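Local coordinates for mandelate racemase/muconate lactonizing enzyme family protein (Roseovarius nubinhibens ISM, PDB 3U4F) that binds magnesium in the barrel of an enolase-superfamily fold and probably acts as a hydro-lyase, at residues V41-E44 / D45-G49; T61-V64 / L65-V69; H148-A151 / E152-K155. All coordinates share one frame; numbering follows the deposited sequence.

Contact 1 of 3, residues V41-E44 / D45-G49; sequences VTSE and DGARG
Val41 and Gly49 form a hydrogen-bonded antiparallel pair, Val41 N giving to Gly49 O at 2.9 Å and Gly49 N returning to Val41 O at 3.0 Å. This is the firm end of a beta hairpin, strand 37-43 running into strand 48-52. Val41 is buried: its CG2 lies 3.8 Å from Gly49 O, and its side chain packs on Leu25, Ile28, Ala110 and Leu114, where a branched hydrocarbon belongs. Thr42 and Arg48, the non-hydrogen-bonded pair, lie on the other face, side by side and pointing the same way, with Thr42 OG1 3.5 Å from Arg48 CD.

The last cross-strand bond, Ser43 N to Ala47 O, is nearly straight at 168°. Past it comes a type I turn, closed by Gly46 N to Ser43 O at 2.9 Å. Glu44 and Asp45 are exposed here, and Gly46 takes a phi of 104° at which a CB would press on the preceding carbonyl oxygen. Asp45 CG lies between its backbone N and carbonyl carbon (chi1 77°), turning the carboxylate back over the turn, where OD2 weakly accepts from Ala47 N. The chemistry thus divides: nonpolar burial and paired amides fix the strands, while the Asp45 carboxylate probably helps hold the solvent-side turn.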
ATOM      1  N   VAL A  41      22.410  11.085  -1.204  1.00  7.31           N
ATOM      2  CA  VAL A  41      21.804  12.391  -1.476  1.00  8.77           C
ATOM      3  C   VAL A  41      22.876  13.474  -1.453  1.00  9.76           C
ATOM      4  O   VAL A  41      23.841  13.362  -0.706  1.00  8.94           O
ATOM      5  CB  VAL A  41      20.656  12.785  -0.515  1.00  8.81           C
ATOM      6  CG1 VAL A  41      19.434  11.836  -0.676  1.00  8.72           C
ATOM      7  CG2 VAL A  41      21.128  12.878   0.981  1.00 10.39           C
ATOM      8  N   THR A  42      22.681  14.501  -2.276  1.00 10.73           N
ATOM      9  CA  THR A  42      23.646  15.620  -2.378  1.00 12.38           C
ATOM     10  C   THR A  42      22.897  16.923  -2.201  1.00 13.79           C
ATOM     11  O   THR A  42      21.907  17.155  -2.878  1.00 13.39           O
ATOM     12  CB  THR A  42      24.353  15.662  -3.752  1.00 12.17           C
ATOM     13  OG1 THR A  42      24.925  14.388  -4.040  1.00 11.40           O
ATOM     14  CG2 THR A  42      25.473  16.744  -3.794  1.00 12.71           C
ATOM     15  N   SER A  43      23.359  17.762  -1.277  1.00 15.34           N
ATOM     16  CA  SER A  43      22.746  19.057  -1.076  1.00 17.89           C
ATOM     17  C   SER A  43      23.416  20.084  -1.986  1.00 18.88           C
ATOM     18  O   SER A  43      24.472  19.814  -2.584  1.00 17.38           O
ATOM     19  CB  SER A  43      22.822  19.486   0.393  1.00 17.98           C
ATOM     20  OG  SER A  43      24.178  19.579   0.790  1.00 20.50           O
ATOM     21  N   GLU A  44      22.800  21.256  -2.087  1.00 21.77           N
ATOM     22  CA  GLU A  44      23.279  22.283  -3.026  1.00 24.42           C
ATOM     23  C   GLU A  44      24.654  22.821  -2.633  1.00 25.40           C
ATOM     24  O   GLU A  44      25.431  23.197  -3.501  1.00 26.11           O
ATOM     25  CB  GLU A  44      22.240  23.396  -3.249  1.00 25.21           C
ATOM     26  CG  GLU A  44      21.922  24.259  -2.055  1.00 29.34           C
ATOM     27  CD  GLU A  44      21.036  25.465  -2.411  1.00 34.15           C
ATOM     28  OE1 GLU A  44      20.868  25.780  -3.619  1.00 35.80           O
ATOM     29  OE2 GLU A  44      20.511  26.101  -1.469  1.00 36.10           O
ATOM     30  N   ASP A  45      24.968  22.783  -1.338  1.00 26.35           N
ATOM     31  CA  ASP A  45      26.309  23.121  -0.831  1.00 27.22           C
ATOM     32  C   ASP A  45      27.386  22.057  -1.083  1.00 26.18           C
ATOM     33  O   ASP A  45      28.561  22.295  -0.811  1.00 27.58           O
ATOM     34  CB  ASP A  45      26.254  23.419   0.668  1.00 28.39           C
ATOM     35  CG  ASP A  45      26.151  22.148   1.519  1.00 32.09           C
ATOM     36  OD1 ASP A  45      25.018  21.652   1.717  1.00 35.68           O
ATOM     37  OD2 ASP A  45      27.205  21.651   1.991  1.00 37.13           O
ATOM     38  N   GLY A  46      26.999  20.883  -1.576  1.00 23.92           N
ATOM     39  CA  GLY A  46      27.963  19.824  -1.893  1.00 20.13           C
ATOM     40  C   GLY A  46      28.019  18.673  -0.884  1.00 18.08           C
ATOM     41  O   GLY A  46      28.603  17.647  -1.173  1.00 18.48           O
ATOM     42  N   ALA A  47      27.412  18.833   0.283  1.00 16.90           N
ATOM     43  CA  ALA A  47      27.409  17.757   1.313  1.00 16.60           C
ATOM     44  C   ALA A  47      26.619  16.536   0.816  1.00 15.27           C
ATOM     45  O   ALA A  47      25.639  16.702   0.089  1.00 15.20           O
ATOM     46  CB  ALA A  47      26.829  18.273   2.621  1.00 16.49           C
ATOM     47  N   ARG A  48      27.068  15.334   1.186  1.00 14.79           N
ATOM     48  CA  ARG A  48      26.379  14.092   0.810  1.00 13.77           C
ATOM     49  C   ARG A  48      26.111  13.202   2.009  1.00 13.02           C
ATOM     50  O   ARG A  48      26.796  13.300   3.035  1.00 12.86           O
ATOM     51  CB  ARG A  48      27.164  13.337  -0.260  1.00 14.01           C
ATOM     52  CG  ARG A  48      27.394  14.215  -1.529  1.00 16.46           C
ATOM     53  CD  ARG A  48      28.000  13.462  -2.683  1.00 20.26           C
ATOM     54  NE  ARG A  48      29.325  12.980  -2.326  1.00 24.46           N
ATOM     55  CZ  ARG A  48      30.207  12.509  -3.204  1.00 27.06           C
ATOM     56  NH1 ARG A  48      29.889  12.462  -4.493  1.00 26.11           N
ATOM     57  NH2 ARG A  48      31.402  12.089  -2.792  1.00 27.09           N
ATOM     58  N   GLY A  49      25.098  12.347   1.878  1.00 10.67           N
ATOM     59  CA  GLY A  49      24.722  11.415   2.942  1.00 10.04           C
ATOM     60  C   GLY A  49      24.273  10.136   2.266  1.00  8.97           C
ATOM     61  O   GLY A  49      23.801  10.175   1.124  1.00  8.78           O
TER

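Contact 2 of 3, residues T61-V64 / L65-V69; sequences TCEV and LHRQV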
ATOM      1  N   THR A  61      11.706  -0.844  -5.650  1.00  4.90           N
ATOM      2  CA  THR A  61      11.656   0.298  -4.736  1.00  5.12           C
ATOM      3  C   THR A  61      12.464   1.485  -5.253  1.00  5.17           C
ATOM      4  O   THR A  61      12.022   2.635  -5.187  1.00  4.38           O
ATOM      5  CB  THR A  61      12.133  -0.121  -3.326  1.00  5.07           C
ATOM      6  OG1 THR A  61      11.281  -1.177  -2.875  1.00  4.65           O
ATOM      7  CG2 THR A  61      12.055   1.063  -2.325  1.00  4.07           C
ATOM      8  N   CYS A  62      13.665   1.222  -5.760  1.00  5.78           N
ATOM      9  CA  CYS A  62      14.464   2.327  -6.292  1.00  6.53           C
ATOM     10  C   CYS A  62      13.803   2.978  -7.542  1.00  6.82           C
ATOM     11  O   CYS A  62      13.911   4.187  -7.746  1.00  5.42           O
ATOM     12  CB  CYS A  62      15.888   1.834  -6.594  1.00  6.89           C
ATOM     13  SG  CYS A  62      16.854   1.540  -5.068  1.00 10.27           S
ATOM     14  N   GLU A  63      13.135   2.183  -8.379  1.00  7.60           N
ATOM     15  CA  GLU A  63      12.414   2.803  -9.504  1.00  8.34           C
ATOM     16  C   GLU A  63      11.285   3.734  -8.985  1.00  8.47           C
ATOM     17  O   GLU A  63      11.095   4.825  -9.504  1.00  8.12           O
ATOM     18  CB  GLU A  63      11.866   1.744 -10.448  1.00  9.98           C
ATOM     19  CG  GLU A  63      11.293   2.310 -11.771  1.00 13.41           C
ATOM     20  CD  GLU A  63      12.349   2.987 -12.651  1.00 20.25           C
ATOM     21  OE1 GLU A  63      13.511   2.553 -12.624  1.00 25.49           O
ATOM     22  OE2 GLU A  63      12.006   3.958 -13.363  1.00 24.28           O
ATOM     23  N   VAL A  64      10.548   3.285  -7.961  1.00  7.06           N
ATOM     24  CA  VAL A  64       9.499   4.095  -7.343  1.00  6.74           C
ATOM     25  C   VAL A  64      10.104   5.370  -6.746  1.00  6.43           C
ATOM     26  O   VAL A  64       9.541   6.486  -6.827  1.00  6.01           O
ATOM     27  CB  VAL A  64       8.775   3.252  -6.239  1.00  7.16           C
ATOM     28  CG1 VAL A  64       7.867   4.120  -5.392  1.00  7.02           C
ATOM     29  CG2 VAL A  64       7.995   2.128  -6.857  1.00  6.12           C
ATOM     30  N   LEU A  65      11.285   5.221  -6.149  1.00  6.64           N
ATOM     31  CA  LEU A  65      11.964   6.383  -5.586  1.00  7.41           C
ATOM     32  C   LEU A  65      12.187   7.446  -6.667  1.00  7.86           C
ATOM     33  O   LEU A  65      11.843   8.626  -6.478  1.00  7.98           O
ATOM     34  CB  LEU A  65      13.311   5.965  -4.952  1.00  7.52           C
ATOM     35  CG  LEU A  65      13.989   6.993  -4.023  1.00  9.07           C
ATOM     36  CD1 LEU A  65      15.000   6.320  -3.093  1.00  9.60           C
ATOM     37  CD2 LEU A  65      14.680   8.024  -4.868  1.00 12.18           C
ATOM     38  N   HIS A  66      12.772   7.035  -7.787  1.00  8.58           N
ATOM     39  CA  HIS A  66      13.065   8.009  -8.864  1.00  8.86           C
ATOM     40  C   HIS A  66      11.776   8.520  -9.516  1.00  9.59           C
ATOM     41  O   HIS A  66      11.662   9.707  -9.828  1.00  8.58           O
ATOM     42  CB  HIS A  66      14.041   7.426  -9.893  1.00  9.40           C
ATOM     43  CG  HIS A  66      15.429   7.263  -9.358  1.00 10.28           C
ATOM     44  ND1 HIS A  66      16.265   8.337  -9.126  1.00 11.60           N
ATOM     45  CD2 HIS A  66      16.117   6.158  -8.978  1.00  9.82           C
ATOM     46  CE1 HIS A  66      17.408   7.901  -8.617  1.00  9.33           C
ATOM     47  NE2 HIS A  66      17.347   6.584  -8.519  1.00 10.55           N
ATOM     48  N   ARG A  67      10.800   7.629  -9.665  1.00  9.34           N
ATOM     49  CA  ARG A  67       9.538   7.991 -10.333  1.00  9.50           C
ATOM     50  C   ARG A  67       8.624   8.882  -9.500  1.00  9.12           C
ATOM     51  O   ARG A  67       7.959   9.789 -10.025  1.00  8.64           O
ATOM     52  CB  ARG A  67       8.788   6.714 -10.712  1.00  9.47           C
ATOM     53  CG  ARG A  67       7.581   6.959 -11.671  1.00 11.96           C
ATOM     54  CD  ARG A  67       8.030   7.175 -13.144  1.00 11.45           C
ATOM     55  NE  ARG A  67       8.788   6.036 -13.618  1.00 11.50           N
ATOM     56  CZ  ARG A  67       8.270   4.948 -14.187  1.00 11.58           C
ATOM     57  NH1 ARG A  67       6.953   4.832 -14.403  1.00 11.28           N
ATOM     58  NH2 ARG A  67       9.076   3.966 -14.560  1.00 10.69           N
ATOM     59  N   GLN A  68       8.576   8.624  -8.198  1.00  8.31           N
ATOM     60  CA  GLN A  68       7.498   9.148  -7.351  1.00  8.47           C
ATOM     61  C   GLN A  68       7.921   9.856  -6.074  1.00  8.66           C
ATOM     62  O   GLN A  68       7.088  10.481  -5.410  1.00 10.21           O
ATOM     63  CB  GLN A  68       6.546   8.006  -6.983  1.00  8.44           C
ATOM     64  CG  GLN A  68       5.740   7.524  -8.162  1.00  9.56           C
ATOM     65  CD  GLN A  68       4.931   6.289  -7.816  1.00  9.83           C
ATOM     66  OE1 GLN A  68       3.763   6.388  -7.433  1.00 13.59           O
ATOM     67  NE2 GLN A  68       5.521   5.136  -8.006  1.00  7.28           N
ATOM     68  N   VAL A  69       9.200   9.776  -5.715  1.00  7.11           N
ATOM     69  CA  VAL A  69       9.669  10.482  -4.523  1.00  7.86           C
ATOM     70  C   VAL A  69      10.623  11.631  -4.885  1.00  8.05           C
ATOM     71  O   VAL A  69      10.385  12.793  -4.516  1.00  9.01           O
ATOM     72  CB  VAL A  69      10.331   9.498  -3.545  1.00  7.24           C
ATOM     73  CG1 VAL A  69      10.852  10.223  -2.290  1.00  9.35           C
ATOM     74  CG2 VAL A  69       9.338   8.402  -3.146  1.00  7.26           C
TER
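Glu63 and Arg67, one helical turn apart, reach each other by matching bends. Both start with CG anti to the backbone N (chi1 near -170°), then the glutamate turns at chi2 and the arginine at chi2 and chi3, which curls each chain back and brings Glu63 OE2 within 3.2 Å of Arg67 NH2. The salt bridge is one-pronged: the carboxylate oxygen sits at the guanidinium edge, near its plane, but the arginine nitrogen comes from the anti side of OE2, and the two flat groups are turned 67° apart. Arg67 NH2 has its stronger partner in Asp59 of the second subunit, while NH1 bonds to His57 of that subunit.

His66 has CG beside its backbone N (chi1 -70°), which sends the ring off toward the sheet. There NE2 bonds to Thr30 and ND1 to Ser386, so both ring nitrogens are satisfied and the rotation of the imidazole is fixed. On the way CD2 passes 3.2 Å from Cys62 O. Leu65, buried against Val53, Ile28 and Ala103, suits the core side of helix 58-73. Val64, its CG1 anti to the backbone N, packs on Tyr99 of the second subunit, a place for a compact hydrocarbon.

Val64 O takes Gln68 N at 2.7 Å and Leu65 O takes Val69 N at 3.0 Å, so the alpha pattern persists; a weak extra bond from Val69 N to Val64 O, 3.5 Å, marks a local pi-type widening.

Arg67 is thus shared between Glu63 and the second subunit's Asp59 and His57, which puts the pair at the dimer interface, where Glu63 probably helps hold the guanidinium.

Contact 3 of 3, residues H148-A151 / E152-K155; sequences HDEA and ERMK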
ATOM      1  N   HIS A 148      14.245 -28.695  19.157  1.00 19.86           N
ATOM      2  CA  HIS A 148      15.528 -29.150  19.725  1.00 20.82           C
ATOM      3  C   HIS A 148      16.691 -28.357  19.162  1.00 19.69           C
ATOM      4  O   HIS A 148      17.510 -27.853  19.916  1.00 19.67           O
ATOM      5  CB  HIS A 148      15.767 -30.655  19.486  1.00 21.44           C
ATOM      6  CG  HIS A 148      17.165 -31.104  19.802  1.00 24.30           C
ATOM      7  ND1 HIS A 148      17.513 -31.664  21.017  1.00 27.52           N
ATOM      8  CD2 HIS A 148      18.299 -31.092  19.057  1.00 25.64           C
ATOM      9  CE1 HIS A 148      18.796 -31.981  21.002  1.00 26.43           C
ATOM     10  NE2 HIS A 148      19.300 -31.630  19.832  1.00 27.98           N
ATOM     11  N   ASP A 149      16.742 -28.268  17.833  1.00 19.53           N
ATOM     12  CA  ASP A 149      17.820 -27.614  17.108  1.00 19.29           C
ATOM     13  C   ASP A 149      17.831 -26.121  17.351  1.00 18.75           C
ATOM     14  O   ASP A 149      18.891 -25.520  17.367  1.00 18.48           O
ATOM     15  CB  ASP A 149      17.723 -27.891  15.609  1.00 19.06           C
ATOM     16  CG  ASP A 149      18.175 -29.318  15.236  1.00 21.53           C
ATOM     17  OD1 ASP A 149      18.745 -30.016  16.110  1.00 21.54           O
ATOM     18  OD2 ASP A 149      17.943 -29.730  14.072  1.00 22.80           O
ATOM     19  N   GLU A 150      16.635 -25.544  17.511  1.00 18.17           N
ATOM     20  CA  GLU A 150      16.478 -24.134  17.874  1.00 18.00           C
ATOM     21  C   GLU A 150      17.092 -23.846  19.251  1.00 18.09           C
ATOM     22  O   GLU A 150      17.895 -22.917  19.395  1.00 17.37           O
ATOM     23  CB  GLU A 150      14.989 -23.740  17.822  1.00 18.31           C
ATOM     24  CG  GLU A 150      14.728 -22.270  18.043  1.00 17.34           C
ATOM     25  CD  GLU A 150      15.008 -21.429  16.793  1.00 18.33           C
ATOM     26  OE1 GLU A 150      14.025 -20.969  16.172  1.00 18.45           O
ATOM     27  OE2 GLU A 150      16.192 -21.238  16.438  1.00 14.79           O
ATOM     28  N   ALA A 151      16.738 -24.651  20.258  1.00 18.21           N
ATOM     29  CA  ALA A 151      17.350 -24.517  21.583  1.00 19.14           C
ATOM     30  C   ALA A 151      18.872 -24.636  21.506  1.00 19.57           C
ATOM     31  O   ALA A 151      19.586 -23.875  22.153  1.00 19.33           O
ATOM     32  CB  ALA A 151      16.786 -25.578  22.567  1.00 18.85           C
ATOM     33  N   GLU A 152      19.364 -25.610  20.744  1.00 20.32           N
ATOM     34  CA  GLU A 152      20.804 -25.891  20.759  1.00 21.56           C
ATOM     35  C   GLU A 152      21.616 -24.740  20.172  1.00 20.92           C
ATOM     36  O   GLU A 152      22.642 -24.364  20.734  1.00 20.54           O
ATOM     37  CB  GLU A 152      21.143 -27.216  20.070  1.00 21.60           C
ATOM     38  CG  GLU A 152      20.755 -28.481  20.881  1.00 26.48           C
ATOM     39  CD  GLU A 152      21.235 -28.438  22.346  1.00 30.04           C
ATOM     40  OE1 GLU A 152      22.453 -28.257  22.577  1.00 31.91           O
ATOM     41  OE2 GLU A 152      20.391 -28.559  23.265  1.00 32.11           O
ATOM     42  N   ARG A 153      21.157 -24.179  19.048  1.00 19.63           N
ATOM     43  CA  ARG A 153      21.845 -23.011  18.482  1.00 18.60           C
ATOM     44  C   ARG A 153      21.736 -21.754  19.357  1.00 18.29           C
ATOM     45  O   ARG A 153      22.702 -20.977  19.436  1.00 17.24           O
ATOM     46  CB  ARG A 153      21.432 -22.735  17.031  1.00 18.63           C
ATOM     47  CG  ARG A 153      20.008 -22.185  16.814  1.00 18.66           C
ATOM     48  CD  ARG A 153      19.977 -21.429  15.461  1.00 19.25           C
ATOM     49  NE  ARG A 153      18.635 -21.004  15.062  1.00 19.98           N
ATOM     50  CZ  ARG A 153      18.342 -20.430  13.894  1.00 18.32           C
ATOM     51  NH1 ARG A 153      19.291 -20.170  12.989  1.00 16.60           N
ATOM     52  NH2 ARG A 153      17.088 -20.105  13.633  1.00 16.02           N
HETATM   53  N   MSE A 154      20.598 -21.545  20.025  1.00 17.64           N
HETATM   54  CA  MSE A 154      20.498 -20.402  20.947  1.00 18.00           C
HETATM   55  C   MSE A 154      21.500 -20.533  22.097  1.00 17.98           C
HETATM   56  O   MSE A 154      22.110 -19.540  22.487  1.00 16.52           O
HETATM   57  CB  MSE A 154      19.088 -20.197  21.498  1.00 18.24           C
HETATM   58  CG  MSE A 154      18.047 -19.786  20.470  1.00 20.32           C
HETATM   59 SE   MSE A 154      18.582 -18.261  19.327  1.00 29.69          SE
HETATM   60  CE  MSE A 154      16.816 -17.889  18.578  1.00 21.45           C
ATOM     61  N   LYS A 155      21.677 -21.745  22.631  1.00 18.90           N
ATOM     62  CA  LYS A 155      22.736 -21.964  23.639  1.00 20.39           C
ATOM     63  C   LYS A 155      24.128 -21.634  23.085  1.00 20.42           C
ATOM     64  O   LYS A 155      24.913 -20.970  23.761  1.00 20.57           O
ATOM     65  CB  LYS A 155      22.699 -23.384  24.226  1.00 20.87           C
ATOM     66  CG  LYS A 155      21.467 -23.635  25.070  1.00 22.10           C
ATOM     67  CD  LYS A 155      21.524 -24.944  25.830  1.00 25.51           C
ATOM     68  CE  LYS A 155      21.044 -26.068  24.965  1.00 27.97           C
ATOM     69  NZ  LYS A 155      20.677 -27.295  25.736  1.00 29.34           N
TER
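In Glu150 the first torsion sets CG anti to the backbone N and a bend at chi2 brings the carboxylate to Arg153, which leaves with CG between its backbone N and carbonyl carbon (chi1 71°) and then runs extended to NE. These torsions join the pair on the first helix of the enolase-superfamily barrel, in the beta-alpha-beta unit of strand 132-139, helix 147-161 and strand 165-169. Arg153 grips side-on, NE at 2.8 Å and NH2 at 3.2 Å from the single oxygen Glu150 OE2, with carboxylate and guanidinium only 12° from coplanar. Glu150 OE1 is held by Ser140 and OE2 by Arg153, so both oxygens of this buried carboxylate have donors; separately, Arg153 NH1 pairs with Glu337. Replacing Arg153 by leucine would probably leave Glu150 OE2 without its two donors and Glu337 without its cation.

Around the helix, the buried Ala151 and Met154, a selenomethionine, face helix 184-196; a small residue and a flexible one fit there, Met154 packing on Met192 and Met196. On the exposed side Glu152, whose OE1 pairs with Arg156, bridges through OE2 to Lys155 NZ at 2.8 Å, and Lys155 also reaches Glu195. The aliphatic stem of Glu152 is used as well: its CG lies over one face of the His148 imidazole in a CH-pi contact, 4.0 Å from the ring centroid and 27° off its normal.

Overall arrangement
From the N terminus, contact 1 comes first and closes the tight turn between strand 37-43 and strand 48-52, the latter an outermost strand of the four-stranded antiparallel sheet. Contact 2 joins side chains one turn apart within helix 58-73 and closes no long loop; it sets that helix against strands 25-32 and 382-387, helix 98-119 and the second subunit, its centre about 19 Å from that of contact 1. Contact 3, also within a single helix, sets helix 147-161 against helix 184-196 and barrel strand 165-169, on the opposite side of the chain's centre, about 42 Å from contact 2 between centres. The three lie in series, none nesting or crossing.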